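Local coordinates for protein importin-95 (Chaetomium thermophilum, PDB 4XRI) that belongs to the importin beta family of nuclear transport receptors, which bring protein cargo into the nucleus, and probably binds a small GTPase, at residues Q421-M426 with D436-A441; A448-I453 with A488-G493. The protein carries 2 engineered substitutions. One frame throughout, in Å; residues are numbered along the deposited sequence.

Overall arrangement
Interactions 1 and 2 follow one another along the chain and share helix 432-449 of this all-helical, HEAT-repeat solenoid. Interaction 1 joins the early part of that helix to the end of helix 409-425, the neighbour just before it in sequence. Interaction 2 lies at the far end, where the chain running out of the same helix meets the end of helix 477-490. Their centres are about 17 Å apart and their nearest atoms about 7 Å, so they do not touch and are connected by the shared helix. Both are packing contacts between neighbouring helices, on the same side of the chain's centre, which lies about 30 Å from interaction 1 and about 27 Å from interaction 2.

Interaction 1: residues Q421-M426 with D436-A441; sequences QPLIAM and DSTAYA
Leu-423 and Thr-438 pack side by side where two consecutive helices of the HEAT-like repeat region, 409-425 and 432-449, form an antiparallel hairpin. The tight part is buried. Thr-438 CG2 presses to 3.1 Å from the carbonyl O of Leu-423, a close approach suited to a small methyl on a short branched side chain. That carbonyl also receives a weak bond from Met-426 N. The two side chains run alongside each other, pointing opposite ways, with CG of Leu-423 4.1 Å from CG2 of Thr-438. With its CG anti to the backbone N (chi1 -163°), Leu-423 carries CD2 to within 4.2 Å of Ala-441 CB, where alanine allows the helices to come close. Val-397 of helix 390-402 and Leu-442 and Ile-445 of helix 432-449 also line the leucine's surroundings.

The looser side belongs to the partly exposed Met-426. Its chain crosses Thr-438 at about a right angle, and bends at chi2 and chi3 turn the sulfur and CE off from the threonine. The threonine hydroxyl is satisfied within its own helix by Val-434 O, while Met-426 CG lies 3.4 Å from Thr-438 OG1.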
# COMPACT_ATOMS: atom_id res chain seq x y z
N GLN A 421 2.11 -2.65 -35.52
CA GLN A 421 1.57 -1.71 -36.51
C GLN A 421 0.04 -1.60 -36.49
O GLN A 421 -0.50 -0.49 -36.55
CB GLN A 421 2.06 -2.08 -37.91
CG GLN A 421 1.20 -1.54 -39.04
CD GLN A 421 0.29 -2.60 -39.63
OE1 GLN A 421 0.70 -3.75 -39.83
NE2 GLN A 421 -0.95 -2.22 -39.92
N PRO A 422 -0.68 -2.74 -36.42
CA PRO A 422 -2.14 -2.59 -36.34
C PRO A 422 -2.60 -1.85 -35.09
O PRO A 422 -3.53 -1.06 -35.15
CB PRO A 422 -2.65 -4.04 -36.33
CG PRO A 422 -1.58 -4.81 -37.01
CD PRO A 422 -0.31 -4.16 -36.59
N LEU A 423 -1.93 -2.10 -33.96
CA LEU A 423 -2.30 -1.45 -32.71
C LEU A 423 -2.01 0.04 -32.76
O LEU A 423 -2.76 0.85 -32.23
CB LEU A 423 -1.57 -2.09 -31.53
CG LEU A 423 -2.18 -1.77 -30.17
CD1 LEU A 423 -3.59 -2.32 -30.09
CD2 LEU A 423 -1.34 -2.32 -29.04
N ILE A 424 -0.91 0.41 -33.41
CA ILE A 424 -0.56 1.81 -33.58
C ILE A 424 -1.61 2.51 -34.44
O ILE A 424 -1.97 3.66 -34.19
CB ILE A 424 0.84 1.98 -34.21
CG1 ILE A 424 1.91 1.55 -33.22
CG2 ILE A 424 1.07 3.43 -34.62
CD1 ILE A 424 3.32 1.62 -33.78
N ALA A 425 -2.10 1.80 -35.45
CA ALA A 425 -3.12 2.33 -36.34
C ALA A 425 -4.42 2.59 -35.59
O ALA A 425 -5.20 3.47 -35.95
CB ALA A 425 -3.36 1.38 -37.50
N MET A 426 -4.64 1.83 -34.52
CA MET A 426 -5.85 1.95 -33.71
C MET A 426 -5.92 3.29 -32.98
O MET A 426 -6.96 3.67 -32.45
CB MET A 426 -5.93 0.81 -32.70
CG MET A 426 -7.33 0.31 -32.40
SD MET A 426 -8.01 -0.65 -33.77
CE MET A 426 -6.55 -1.58 -34.26
N ASP A 436 -8.01 5.49 -26.07
CA ASP A 436 -7.47 5.47 -24.71
C ASP A 436 -6.98 4.07 -24.35
O ASP A 436 -5.88 3.91 -23.81
CB ASP A 436 -8.53 5.92 -23.70
CG ASP A 436 -7.97 6.04 -22.30
OD1 ASP A 436 -6.82 6.51 -22.16
OD2 ASP A 436 -8.68 5.68 -21.34
N SER A 437 -7.79 3.07 -24.66
CA SER A 437 -7.44 1.68 -24.39
C SER A 437 -6.26 1.24 -25.24
O SER A 437 -5.48 0.38 -24.84
CB SER A 437 -8.64 0.76 -24.65
OG SER A 437 -9.72 1.08 -23.80
N THR A 438 -6.14 1.84 -26.42
CA THR A 438 -5.03 1.54 -27.32
C THR A 438 -3.72 2.09 -26.76
O THR A 438 -2.70 1.40 -26.75
CB THR A 438 -5.27 2.11 -28.72
OG1 THR A 438 -6.41 1.48 -29.31
CG2 THR A 438 -4.06 1.87 -29.60
N ALA A 439 -3.77 3.34 -26.31
CA ALA A 439 -2.60 3.98 -25.72
C ALA A 439 -2.09 3.20 -24.52
O ALA A 439 -0.89 2.95 -24.39
CB ALA A 439 -2.93 5.41 -25.32
N TYR A 440 -3.01 2.81 -23.64
CA TYR A 440 -2.68 2.05 -22.44
C TYR A 440 -2.10 0.69 -22.78
O TYR A 440 -1.16 0.22 -22.14
CB TYR A 440 -3.92 1.89 -21.56
CG TYR A 440 -3.63 1.30 -20.20
CD1 TYR A 440 -3.21 2.11 -19.15
CD2 TYR A 440 -3.78 -0.06 -19.96
CE1 TYR A 440 -2.95 1.58 -17.90
CE2 TYR A 440 -3.52 -0.60 -18.71
CZ TYR A 440 -3.11 0.23 -17.68
OH TYR A 440 -2.84 -0.30 -16.44
N ALA A 441 -2.68 0.05 -23.80
CA ALA A 441 -2.21 -1.25 -24.26
C ALA A 441 -0.79 -1.15 -24.80
O ALA A 441 0.02 -2.05 -24.62
CB ALA A 441 -3.15 -1.80 -25.33

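Interaction 2: residues A448-I453 with A488-G493; sequences ACSEAI and AERFAG
Ser-450 packs against Arg-490 where the chain near the C-terminal end of helix 432-449 meets the last turn of helix 477-490 in the HEAT-repeat solenoid. At Arg-490, the last residue of its helix, the contact is made by the aliphatic part of the side chain: CB lies 3.5 Å from Ser-450 CB. CG stands beside the backbone N (chi1 -62°), and a bend at chi2 then folds the chain along the serine, bringing CD to 3.5 Å from Ser-450 OG. A small residue suits this close meeting, and a long, exposed arginine can cover it while holding its charge farther out. NH1 remains 5.4 Å from Glu-451 OE2, so the opposite charges are near but not in contact.

Phe-491, the first residue to leave the helical conformation, sends its ring into the interior. CZ comes within 4.2 Å of Ile-453 CB, which meets the ring at its edge, near the ring plane. Pro-455 and Leu-459 of helix 455-472, together with Pro-501, add to the apolar surroundings that suit an aromatic side chain here.

At the backbone angles of Gly-493 a side chain would jam against the preceding carbonyl O, which suits glycine.

Back across the contact, Ser-450 OG donates to Glu-451 OE1 over 3.1 Å. Glu-409 OE2 lies close to the same oxygen, a proximity that may raise the proton affinity of one of the two carboxylates. The serine approaches from above the Glu-451 carboxylate, 70° out of its plane.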
# COMPACT_ATOMS: atom_id res chain seq x y z
N ALA A 448 6.21 -4.53 -20.76
CA ALA A 448 6.44 -5.96 -20.63
C ALA A 448 7.36 -6.51 -21.72
O ALA A 448 8.12 -7.45 -21.48
CB ALA A 448 5.11 -6.70 -20.64
N CYS A 449 7.28 -5.94 -22.92
CA CYS A 449 8.00 -6.50 -24.06
C CYS A 449 8.65 -5.46 -24.96
O CYS A 449 8.49 -5.51 -26.18
CB CYS A 449 7.05 -7.37 -24.89
SG CYS A 449 6.17 -8.65 -23.97
N SER A 450 9.38 -4.52 -24.37
CA SER A 450 10.09 -3.50 -25.14
C SER A 450 11.09 -4.14 -26.10
O SER A 450 11.36 -3.61 -27.18
CB SER A 450 10.80 -2.52 -24.22
OG SER A 450 11.52 -3.20 -23.21
N GLU A 451 11.62 -5.29 -25.70
CA GLU A 451 12.58 -6.04 -26.49
C GLU A 451 12.01 -6.45 -27.85
O GLU A 451 12.74 -6.57 -28.83
CB GLU A 451 13.04 -7.28 -25.72
CG GLU A 451 13.73 -6.99 -24.39
CD GLU A 451 12.75 -6.72 -23.25
OE1 GLU A 451 11.59 -6.33 -23.52
OE2 GLU A 451 13.15 -6.88 -22.08
N ALA A 452 10.70 -6.66 -27.89
CA ALA A 452 10.03 -7.08 -29.12
C ALA A 452 9.81 -5.90 -30.06
O ALA A 452 9.62 -6.08 -31.26
CB ALA A 452 8.72 -7.76 -28.81
N ILE A 453 9.83 -4.69 -29.51
CA ILE A 453 9.69 -3.48 -30.31
C ILE A 453 11.02 -3.12 -30.94
O ILE A 453 12.00 -2.87 -30.24
CB ILE A 453 9.19 -2.28 -29.48
CG1 ILE A 453 8.13 -2.72 -28.47
CG2 ILE A 453 8.66 -1.18 -30.39
CD1 ILE A 453 7.71 -1.61 -27.53
N ALA A 488 10.61 5.79 -22.53
CA ALA A 488 11.80 6.51 -22.08
C ALA A 488 12.64 5.64 -21.14
O ALA A 488 13.87 5.68 -21.19
CB ALA A 488 11.41 7.81 -21.40
N GLU A 489 11.97 4.87 -20.31
CA GLU A 489 12.64 3.97 -19.37
C GLU A 489 13.30 2.79 -20.08
O GLU A 489 14.39 2.36 -19.71
CB GLU A 489 11.65 3.46 -18.32
CG GLU A 489 11.22 4.49 -17.30
CD GLU A 489 10.10 4.00 -16.41
OE1 GLU A 489 9.70 2.82 -16.54
OE2 GLU A 489 9.61 4.79 -15.57
N ARG A 490 12.63 2.27 -21.10
CA ARG A 490 13.08 1.05 -21.77
C ARG A 490 14.11 1.31 -22.87
O ARG A 490 14.90 0.43 -23.21
CB ARG A 490 11.88 0.31 -22.37
CG ARG A 490 10.87 -0.16 -21.34
CD ARG A 490 11.47 -1.19 -20.39
NE ARG A 490 10.65 -1.36 -19.20
CZ ARG A 490 10.88 -2.27 -18.26
NH1 ARG A 490 11.91 -3.10 -18.39
NH2 ARG A 490 10.09 -2.36 -17.20
N PHE A 491 14.10 2.51 -23.44
CA PHE A 491 15.05 2.86 -24.50
C PHE A 491 16.07 3.88 -24.01
O PHE A 491 16.39 4.84 -24.71
CB PHE A 491 14.32 3.39 -25.73
CG PHE A 491 13.44 2.38 -26.40
CD1 PHE A 491 13.91 1.62 -27.46
CD2 PHE A 491 12.13 2.18 -25.98
CE1 PHE A 491 13.11 0.69 -28.08
CE2 PHE A 491 11.32 1.25 -26.60
CZ PHE A 491 11.81 0.50 -27.65
N ALA A 492 16.59 3.65 -22.81
CA ALA A 492 17.48 4.60 -22.15
C ALA A 492 18.93 4.44 -22.59
O ALA A 492 19.73 5.37 -22.48
CB ALA A 492 17.37 4.46 -20.64
N GLY A 493 19.27 3.25 -23.09
CA GLY A 493 20.63 2.97 -23.50
C GLY A 493 21.51 2.59 -22.33
O GLY A 493 21.04 2.42 -21.21